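Local coordinates for protein tapirin (Caldicellulosiruptor hydrothermalis, PDB 6N2C) that probably binds cellulose through its beta-helical C-terminal domain, in keeping with a role in cell adhesion, and holds a zinc ion, at residues V202-M207 with I550-M555; D230-K235 with N245-N250; I514-K519 with G533-N538. All blocks are in the same frame, centred on the assembly; numbering follows the deposited sequence.

Interaction 1 of 3, residues V202-M207 with I550-M555. With ZN (zinc ion), chain C.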
loop_
_atom_site.group_PDB
_atom_site.type_symbol
_atom_site.label_atom_id
_atom_site.label_comp_id
_atom_site.label_asym_id
_atom_site.label_seq_id
_atom_site.Cartn_x
_atom_site.Cartn_y
_atom_site.Cartn_z
ATOM N N VAL A 202 4.539 13.431 9.021
ATOM C CA VAL A 202 4.271 12.463 10.126
ATOM C C VAL A 202 5.479 11.532 10.194
ATOM O O VAL A 202 5.794 10.875 9.224
ATOM C CB VAL A 202 3.015 11.650 9.871
ATOM C CG1 VAL A 202 2.800 10.582 10.944
ATOM C CG2 VAL A 202 1.792 12.530 9.746
ATOM N N THR A 203 6.068 11.363 11.412
ATOM C CA THR A 203 7.055 10.357 11.720
ATOM C C THR A 203 6.418 9.496 12.807
ATOM O O THR A 203 6.059 10.029 13.848
ATOM C CB THR A 203 8.371 10.967 12.187
ATOM O OG1 THR A 203 8.848 11.949 11.234
ATOM C CG2 THR A 203 9.457 9.890 12.341
ATOM N N THR A 204 6.226 8.221 12.513
ATOM C CA THR A 204 5.540 7.336 13.450
ATOM C C THR A 204 6.082 5.972 13.463
ATOM O O THR A 204 6.912 5.566 12.617
ATOM C CB THR A 204 4.032 7.373 13.216
ATOM O OG1 THR A 204 3.349 6.777 14.362
ATOM C CG2 THR A 204 3.683 6.521 11.990
ATOM N N ARG A 205 5.630 5.171 14.435
ATOM C CA ARG A 205 5.894 3.753 14.404
ATOM C C ARG A 205 4.707 3.147 13.714
ATOM O O ARG A 205 4.755 3.016 12.454
ATOM C CB ARG A 205 6.128 3.105 15.785
ATOM C CG ARG A 205 7.409 3.452 16.440
ATOM C CD ARG A 205 7.596 2.523 17.630
ATOM N NE ARG A 205 7.736 1.095 17.286
ATOM C CZ ARG A 205 8.113 0.163 18.157
ATOM N NH1 ARG A 205 8.322 0.455 19.453
ATOM N NH2 ARG A 205 8.213 -1.097 17.755
ATOM N N ASN A 206 3.615 2.895 14.443
ATOM C CA ASN A 206 2.393 2.340 13.809
ATOM C C ASN A 206 1.256 3.298 13.702
ATOM O O ASN A 206 1.102 4.171 14.552
ATOM C CB ASN A 206 2.060 1.040 14.498
ATOM C CG ASN A 206 3.204 0.037 14.359
ATOM O OD1 ASN A 206 3.789 -0.091 13.273
ATOM N ND2 ASN A 206 3.573 -0.698 15.458
ATOM N N MET A 207 0.379 3.116 12.666
ATOM C CA MET A 207 -0.766 3.983 12.492
ATOM C C MET A 207 -1.924 3.125 12.029
ATOM O O MET A 207 -1.714 2.156 11.279
ATOM C CB MET A 207 -0.463 5.059 11.388
ATOM C CG MET A 207 -1.681 5.853 10.961
ATOM S SD MET A 207 -1.304 7.301 9.835
ATOM C CE MET A 207 0.464 6.955 9.714
ATOM N N ILE A 550 4.429 16.127 13.014
ATOM C CA ILE A 550 3.911 15.176 14.007
ATOM C C ILE A 550 4.996 14.171 14.190
ATOM O O ILE A 550 5.471 13.538 13.238
ATOM C CB ILE A 550 2.572 14.486 13.567
ATOM C CG1 ILE A 550 1.502 15.557 13.376
ATOM C CG2 ILE A 550 2.088 13.486 14.649
ATOM C CD1 ILE A 550 0.311 15.121 12.633
ATOM N N GLU A 551 5.418 13.955 15.440
ATOM C CA GLU A 551 6.350 12.875 15.706
ATOM C C GLU A 551 5.831 12.019 16.909
ATOM O O GLU A 551 5.447 12.567 17.914
ATOM C CB GLU A 551 7.704 13.433 16.128
ATOM C CG GLU A 551 8.591 14.089 15.014
ATOM C CD GLU A 551 8.184 15.521 14.667
ATOM O OE1 GLU A 551 8.096 16.353 15.592
ATOM O OE2 GLU A 551 7.904 15.845 13.473
ATOM N N TYR A 552 5.838 10.738 16.692
ATOM C CA TYR A 552 5.486 9.779 17.742
ATOM C C TYR A 552 6.527 9.892 18.884
ATOM O O TYR A 552 7.787 9.806 18.638
ATOM C CB TYR A 552 5.543 8.382 17.188
ATOM C CG TYR A 552 5.538 7.231 18.208
ATOM C CD1 TYR A 552 4.393 6.921 18.900
ATOM C CD2 TYR A 552 6.719 6.544 18.562
ATOM C CE1 TYR A 552 4.394 5.887 19.810
ATOM C CE2 TYR A 552 6.700 5.518 19.499
ATOM C CZ TYR A 552 5.504 5.136 20.045
ATOM O OH TYR A 552 5.476 4.150 21.017
ATOM N N VAL A 553 6.008 9.905 20.086
ATOM C CA VAL A 553 6.778 9.633 21.258
ATOM C C VAL A 553 5.950 8.624 22.086
ATOM O O VAL A 553 4.758 8.838 22.274
ATOM C CB VAL A 553 6.976 10.911 22.094
ATOM C CG1 VAL A 553 7.550 10.657 23.537
ATOM C CG2 VAL A 553 7.814 11.915 21.339
ATOM N N ARG A 554 6.600 7.574 22.581
ATOM C CA ARG A 554 5.926 6.643 23.522
ATOM C C ARG A 554 5.196 7.349 24.660
ATOM O O ARG A 554 5.720 8.290 25.303
ATOM C CB ARG A 554 6.938 5.602 23.997
ATOM C CG ARG A 554 6.369 4.454 24.800
ATOM C CD ARG A 554 7.476 3.397 25.043
ATOM N NE ARG A 554 6.924 2.193 25.653
ATOM C CZ ARG A 554 6.795 1.940 26.960
ATOM N NH1 ARG A 554 7.209 2.771 27.948
ATOM N NH2 ARG A 554 6.230 0.785 27.287
ATOM N N MET A 555 3.975 6.896 24.950
ATOM C CA MET A 555 3.265 7.425 26.071
ATOM C C MET A 555 4.084 7.302 27.382
ATOM O O MET A 555 4.745 6.244 27.576
ATOM C CB MET A 555 1.900 6.672 26.264
ATOM C CG MET A 555 0.834 7.091 25.216
ATOM S SD MET A 555 -0.764 6.249 25.564
ATOM C CE MET A 555 -0.491 4.675 24.997
HETATM ZN ZN ZN C . 8.800 16.778 17.387
HETATM O O HOH W 1 7.409 14.311 11.427
HETATM O O HOH W 2 7.345 2.350 21.711
#
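R205 meets Y552 with the middle of its side chain. CD of R205 comes within 3.6 Å of CE2 of Y552, and CG lies almost as near to the same side of the ring, in an oblique approach. The guanidinium does not stack: a bend at chi3 (64°) carries it past the ring, its plane 81° from that of the phenol. What joins the two polar ends is a water in the ring plane, beyond the edge, which donates to OH of Y552 at 2.7 Å. The same water takes a weak bond from NH1 of R205 at 3.1 Å. The tyrosine OH is also hydrogen-bonded to the carbonyl of T184, so two partners grip the phenol oxygen.

Behind this pair the backbones run parallel, as neighbouring coils of a beta-helix do, although some 340 residues of chain separate them. T203 N donates to the carbonyl of I550, and T203 O receives the N-H of Y552, bonds that fix where the tyrosine leaves strand 548-552. V202 and I550 lie side by side on the buried face, where F196 and I227 also pack on the valine.

T203 and E551 share the other face, at the zinc. OE1 of E551 binds the metal at 2.0 Å, with H530 and D532 as the other protein ligands. OE2 of E551, turned from the ion, is hydrogen-bonded to a second water at 2.6 Å. This water also lies in bonding range of the carbonyl of I550 and is hydrogen-bonded to OG1 of T203 at 2.8 Å. With chi1 of T203 near -53°, OG1 stands beside its own backbone N, facing the water; Y225 OH is a further partner of this hydroxyl, a second shell round the metal-binding carboxylate.

Interaction 2 of 3, residues D230-K235 with N245-N250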
loop_
_atom_site.group_PDB
_atom_site.type_symbol
_atom_site.label_atom_id
_atom_site.label_comp_id
_atom_site.label_asym_id
_atom_site.label_seq_id
_atom_site.Cartn_x
_atom_site.Cartn_y
_atom_site.Cartn_z
ATOM N N ASP A 230 6.471 2.437 10.475
ATOM C CA ASP A 230 6.721 1.026 10.388
ATOM C C ASP A 230 5.579 0.281 9.727
ATOM O O ASP A 230 5.773 -0.609 8.890
ATOM C CB ASP A 230 6.817 0.406 11.828
ATOM C CG ASP A 230 8.024 0.884 12.639
ATOM O OD1 ASP A 230 8.933 1.462 12.069
ATOM O OD2 ASP A 230 8.052 0.514 13.833
ATOM N N ASN A 231 4.351 0.616 10.129
ATOM C CA ASN A 231 3.160 -0.073 9.640
ATOM C C ASN A 231 2.027 0.922 9.530
ATOM O O ASN A 231 1.918 1.825 10.400
ATOM C CB ASN A 231 2.658 -1.262 10.507
ATOM C CG ASN A 231 3.709 -2.366 10.685
ATOM O OD1 ASN A 231 3.912 -3.174 9.799
ATOM N ND2 ASN A 231 4.409 -2.355 11.828
ATOM N N ILE A 232 1.205 0.778 8.452
ATOM C CA ILE A 232 -0.015 1.533 8.291
ATOM C C ILE A 232 -1.111 0.603 7.953
ATOM O O ILE A 232 -0.998 -0.190 7.018
ATOM C CB ILE A 232 0.114 2.629 7.168
ATOM C CG1 ILE A 232 1.275 3.580 7.419
ATOM C CG2 ILE A 232 -1.226 3.336 6.962
ATOM C CD1 ILE A 232 1.438 4.688 6.359
ATOM N N ILE A 233 -2.212 0.644 8.743
ATOM C CA ILE A 233 -3.309 -0.267 8.575
ATOM C C ILE A 233 -4.590 0.507 8.472
ATOM O O ILE A 233 -4.911 1.239 9.347
ATOM C CB ILE A 233 -3.415 -1.295 9.766
ATOM C CG1 ILE A 233 -2.093 -2.090 9.863
ATOM C CG2 ILE A 233 -4.702 -2.144 9.653
ATOM C CD1 ILE A 233 -1.988 -2.940 11.118
ATOM N N VAL A 234 -5.296 0.276 7.390
ATOM C CA VAL A 234 -6.631 0.913 7.129
ATOM C C VAL A 234 -7.586 -0.225 7.031
ATOM O O VAL A 234 -7.750 -0.901 5.999
ATOM C CB VAL A 234 -6.639 1.761 5.851
ATOM C CG1 VAL A 234 -7.934 2.573 5.814
ATOM C CG2 VAL A 234 -5.476 2.754 5.878
ATOM N N LYS A 235 -8.193 -0.545 8.144
ATOM C CA LYS A 235 -8.866 -1.829 8.257
ATOM C C LYS A 235 -10.177 -1.906 7.392
ATOM O O LYS A 235 -10.489 -2.982 6.903
ATOM C CB LYS A 235 -9.277 -2.002 9.730
ATOM C CG LYS A 235 -10.172 -3.136 9.972
ATOM C CD LYS A 235 -9.516 -4.367 10.473
ATOM C CE LYS A 235 -10.619 -5.408 10.708
ATOM N NZ LYS A 235 -10.278 -6.617 11.434
ATOM N N ASN A 245 3.031 13.719 -2.407
ATOM C CA ASN A 245 3.179 13.090 -1.055
ATOM C C ASN A 245 4.176 11.986 -1.194
ATOM O O ASN A 245 4.126 11.163 -2.203
ATOM C CB ASN A 245 1.898 12.482 -0.605
ATOM C CG ASN A 245 0.740 13.469 -0.533
ATOM O OD1 ASN A 245 -0.335 13.146 -0.989
ATOM N ND2 ASN A 245 0.913 14.626 0.108
ATOM N N LYS A 246 5.052 11.844 -0.184
ATOM C CA LYS A 246 6.094 10.810 -0.193
ATOM C C LYS A 246 5.938 9.950 1.086
ATOM O O LYS A 246 6.182 10.459 2.194
ATOM C CB LYS A 246 7.488 11.406 -0.283
ATOM C CG LYS A 246 7.675 12.604 -1.254
ATOM C CD LYS A 246 7.462 12.293 -2.699
ATOM C CE LYS A 246 7.606 13.561 -3.537
ATOM N NZ LYS A 246 7.759 13.195 -4.970
ATOM N N VAL A 247 5.575 8.692 0.910
ATOM C CA VAL A 247 5.157 7.790 2.047
ATOM C C VAL A 247 6.149 6.652 2.055
ATOM O O VAL A 247 6.403 6.036 1.022
ATOM C CB VAL A 247 3.752 7.295 1.872
ATOM C CG1 VAL A 247 3.372 6.236 2.940
ATOM C CG2 VAL A 247 2.767 8.454 1.987
ATOM N N VAL A 248 6.686 6.311 3.251
ATOM C CA VAL A 248 7.650 5.253 3.397
ATOM C C VAL A 248 7.117 4.360 4.549
ATOM O O VAL A 248 6.952 4.891 5.648
ATOM C CB VAL A 248 9.060 5.782 3.832
ATOM C CG1 VAL A 248 10.028 4.610 3.888
ATOM C CG2 VAL A 248 9.570 6.775 2.786
ATOM N N VAL A 249 6.844 3.103 4.223
ATOM C CA VAL A 249 6.299 2.115 5.181
ATOM C C VAL A 249 7.290 0.955 5.200
ATOM O O VAL A 249 7.413 0.175 4.242
ATOM C CB VAL A 249 4.882 1.633 4.847
ATOM C CG1 VAL A 249 4.438 0.726 6.020
ATOM C CG2 VAL A 249 3.952 2.815 4.717
ATOM N N ASN A 250 8.010 0.830 6.307
ATOM C CA ASN A 250 9.104 -0.181 6.379
ATOM C C ASN A 250 8.573 -1.599 6.318
ATOM O O ASN A 250 9.087 -2.456 5.565
ATOM C CB ASN A 250 9.972 0.032 7.602
ATOM C CG ASN A 250 11.259 -0.753 7.536
ATOM O OD1 ASN A 250 11.947 -0.735 6.514
ATOM N ND2 ASN A 250 11.555 -1.500 8.590
#
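A corner of the beta-helix brings I232 and V249 together, where one coil turns from one face of the solenoid to the next and the following coil repeats the turn above it. CD1 of I232 touches CG2 of V249 at 3.5 Å, the closest approach of one side chain to another between the two strands. The isoleucine reaches that far because its chain is extended, chi2 being -179°, and its CG1 still lies 3.9 Å from CG2 of the same valine, V249. A looser contact, 4.2 Å from I232 CD1 to CG1 of V247, continues the apolar seam one inward-facing residue further along.

The other branch of V249 works on the backbone. Its CG1 is anti to the valine N (chi1 -175°) and sits 3.4 Å from the carbonyl O of D230, with CA of N231 close behind. D230 and N250 occupy equivalent corners, both with right-handed helical backbone angles, and their CA atoms are 4.8 Å apart, the usual rise between coils. Because the chain turns at D230 and at N250, strands 231-234 and 246-249 lie on different faces: their axes come no closer than 7.7 Å and make an angle of 103°, so the pair packs by side chains across the bend without pairing as beta strands. The coil-to-coil bonds are made by neighbours instead, I232 bonding through its backbone to L252 and Y254.

Just past the corner, N231 is a rung of an asparagine ladder of the kind known from parallel beta-helices. Its ND2 is bonded to OD1 of N206 on one coil, and its OD1 accepts from ND2 of N251 on the next and from L252 N.

Interaction 3 of 3, residues I514-K519 with G533-N538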
loop_
_atom_site.group_PDB
_atom_site.type_symbol
_atom_site.label_atom_id
_atom_site.label_comp_id
_atom_site.label_asym_id
_atom_site.label_seq_id
_atom_site.Cartn_x
_atom_site.Cartn_y
_atom_site.Cartn_z
ATOM N N ILE A 514 2.210 15.819 24.002
ATOM C CA ILE A 514 0.762 15.787 24.123
ATOM C C ILE A 514 0.304 14.367 23.877
ATOM O O ILE A 514 0.604 13.811 22.836
ATOM C CB ILE A 514 0.090 16.759 23.135
ATOM C CG1 ILE A 514 0.455 18.236 23.388
ATOM C CG2 ILE A 514 -1.414 16.594 23.137
ATOM C CD1 ILE A 514 -0.091 18.730 24.653
ATOM N N PHE A 515 -0.470 13.816 24.816
ATOM C CA PHE A 515 -0.996 12.460 24.665
ATOM C C PHE A 515 -2.510 12.505 24.877
ATOM O O PHE A 515 -2.974 12.830 25.983
ATOM C CB PHE A 515 -0.315 11.524 25.692
ATOM C CG PHE A 515 1.135 11.481 25.533
ATOM C CD1 PHE A 515 1.753 10.657 24.623
ATOM C CD2 PHE A 515 1.948 12.375 26.285
ATOM C CE1 PHE A 515 3.133 10.640 24.465
ATOM C CE2 PHE A 515 3.288 12.374 26.089
ATOM C CZ PHE A 515 3.884 11.511 25.243
ATOM N N VAL A 516 -3.253 12.172 23.828
ATOM C CA VAL A 516 -4.725 12.183 23.838
ATOM C C VAL A 516 -5.295 10.834 23.515
ATOM O O VAL A 516 -4.960 10.232 22.489
ATOM C CB VAL A 516 -5.273 13.275 22.911
ATOM C CG1 VAL A 516 -6.786 13.304 23.012
ATOM C CG2 VAL A 516 -4.743 14.612 23.259
ATOM N N ILE A 517 -6.154 10.303 24.404
ATOM C CA ILE A 517 -6.833 9.063 24.180
ATOM C C ILE A 517 -8.314 9.315 24.444
ATOM O O ILE A 517 -8.650 9.609 25.623
ATOM C CB ILE A 517 -6.335 7.942 25.070
ATOM C CG1 ILE A 517 -4.808 7.701 24.887
ATOM C CG2 ILE A 517 -7.092 6.637 24.704
ATOM C CD1 ILE A 517 -3.972 8.552 25.843
ATOM N N THR A 518 -9.171 9.186 23.438
ATOM C CA THR A 518 -10.542 9.739 23.631
ATOM C C THR A 518 -11.598 8.984 22.914
ATOM O O THR A 518 -11.324 8.308 21.913
ATOM C CB THR A 518 -10.622 11.176 23.188
ATOM O OG1 THR A 518 -11.974 11.679 23.416
ATOM C CG2 THR A 518 -10.296 11.388 21.730
ATOM N N LYS A 519 -12.781 8.875 23.560
ATOM C CA LYS A 519 -13.939 8.279 22.893
ATOM C C LYS A 519 -14.560 9.194 21.861
ATOM O O LYS A 519 -15.357 8.752 21.040
ATOM C CB LYS A 519 -15.020 7.964 23.892
ATOM C CG LYS A 519 -14.744 6.845 24.798
ATOM C CD LYS A 519 -16.034 6.083 25.319
ATOM C CE LYS A 519 -16.837 6.920 26.268
ATOM N NZ LYS A 519 -17.736 6.085 27.162
ATOM N N GLY A 533 4.011 13.134 20.438
ATOM C CA GLY A 533 3.162 12.368 21.294
ATOM C C GLY A 533 2.320 11.396 20.533
ATOM O O GLY A 533 2.839 10.687 19.635
ATOM N N VAL A 534 1.064 11.218 21.007
ATOM C CA VAL A 534 0.210 10.158 20.477
ATOM C C VAL A 534 -1.214 10.787 20.439
ATOM O O VAL A 534 -1.638 11.490 21.380
ATOM C CB VAL A 534 0.250 8.887 21.388
ATOM C CG1 VAL A 534 -0.823 7.957 21.177
ATOM C CG2 VAL A 534 1.608 8.229 21.467
ATOM N N LEU A 535 -1.973 10.467 19.389
ATOM C CA LEU A 535 -3.390 10.855 19.268
ATOM C C LEU A 535 -4.198 9.623 18.907
ATOM O O LEU A 535 -3.943 9.005 17.843
ATOM C CB LEU A 535 -3.574 11.937 18.219
ATOM C CG LEU A 535 -2.814 13.238 18.373
ATOM C CD1 LEU A 535 -2.963 14.109 17.098
ATOM C CD2 LEU A 535 -3.124 14.012 19.627
ATOM N N ILE A 536 -5.135 9.253 19.817
ATOM C CA ILE A 536 -5.897 7.966 19.767
ATOM C C ILE A 536 -7.325 8.381 19.972
ATOM O O ILE A 536 -7.676 8.922 21.047
ATOM C CB ILE A 536 -5.435 6.967 20.810
ATOM C CG1 ILE A 536 -3.973 6.568 20.470
ATOM C CG2 ILE A 536 -6.356 5.757 20.821
ATOM C CD1 ILE A 536 -3.330 5.671 21.473
ATOM N N ALA A 537 -8.130 8.097 18.952
ATOM C CA ALA A 537 -9.553 8.549 18.955
ATOM C C ALA A 537 -10.489 7.512 18.450
ATOM O O ALA A 537 -10.219 6.727 17.525
ATOM C CB ALA A 537 -9.700 9.852 18.191
ATOM N N ASN A 538 -11.659 7.433 19.127
ATOM C CA ASN A 538 -12.713 6.529 18.593
ATOM C C ASN A 538 -13.429 7.212 17.449
ATOM O O ASN A 538 -13.894 6.519 16.534
ATOM C CB ASN A 538 -13.699 6.244 19.695
ATOM C CG ASN A 538 -14.328 4.886 19.580
ATOM O OD1 ASN A 538 -13.668 3.863 19.307
ATOM N ND2 ASN A 538 -15.597 4.840 19.976
HETATM O O HOH W 3 -17.427 6.283 21.245
#
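With chi1 at -59°, the ring of F515 stands beside its own backbone N and swings toward 533-538, where CE1 of F515 lies obliquely 3.6 Å from CA of G533. With CG1 of V534 anti to the backbone N (chi1 163°), CG2 of V534 falls beside that N, at the edge of the phenyl ring and in its plane, 4.0 Å from CD1 of F515. Glycine suits position G533: a CB would collide with the carbonyl O of I514, and the backbone angles would also press it on the preceding carbonyl.

From this end the strands run on in register, their axes 9° from parallel. Five N-H...O bonds join them, passing back and forth between 514-519 and 533-538 from V534 N with I514 O at 3.2 Å to N538 N with T518 O at 2.9 Å. I517 and I536 lie alongside on the side of the sheet that also carries F515 and V534, CG2 to CG2 at 4.0 Å, and helix 557-565 covers F515 and I517 through L559. On the other face, inside the beta-helix, CD2 of L535 packs on CB and CG2 of V516, and CG2 of T518 meets CB of A537 at 3.9 Å; I522 lies against V516, L535 and A537, and S520 holds T518 OG1. Past the strand ends a water accepts from ND2 of N538 at 2.7 Å and donates to K519 O, while OD1 of N538 is hydrogen-bonded to OG of S191.

With an alanine at F515, G533 and the V534 methyl would probably lose their cover and a gap open beneath L559. The backbone polar atoms along this seam largely satisfy one another, which lets both faces be largely apolar: one for the interior of the solenoid, the other for the helix laid over it.

In the fold
The three contacts sample one stretch of the beta-helix, with interaction 1 in the middle: its centre is 12 Å from that of each of the others. Toward interaction 2 it continues through strand 206-209, where M207 O probably accepts from I233 N at 3.0 Å. Toward interaction 3 it passes through G533, whose N probably donates to E551 O at 3.0 Å, so strand 548-552, which carries the zinc ligand E551, is joined directly to the corner there. CA of G533 is about 8 Å from the zinc. Interactions 2 and 3 do not touch, their nearest atoms being about 11 Å apart, and interaction 2 lies away from the metal site.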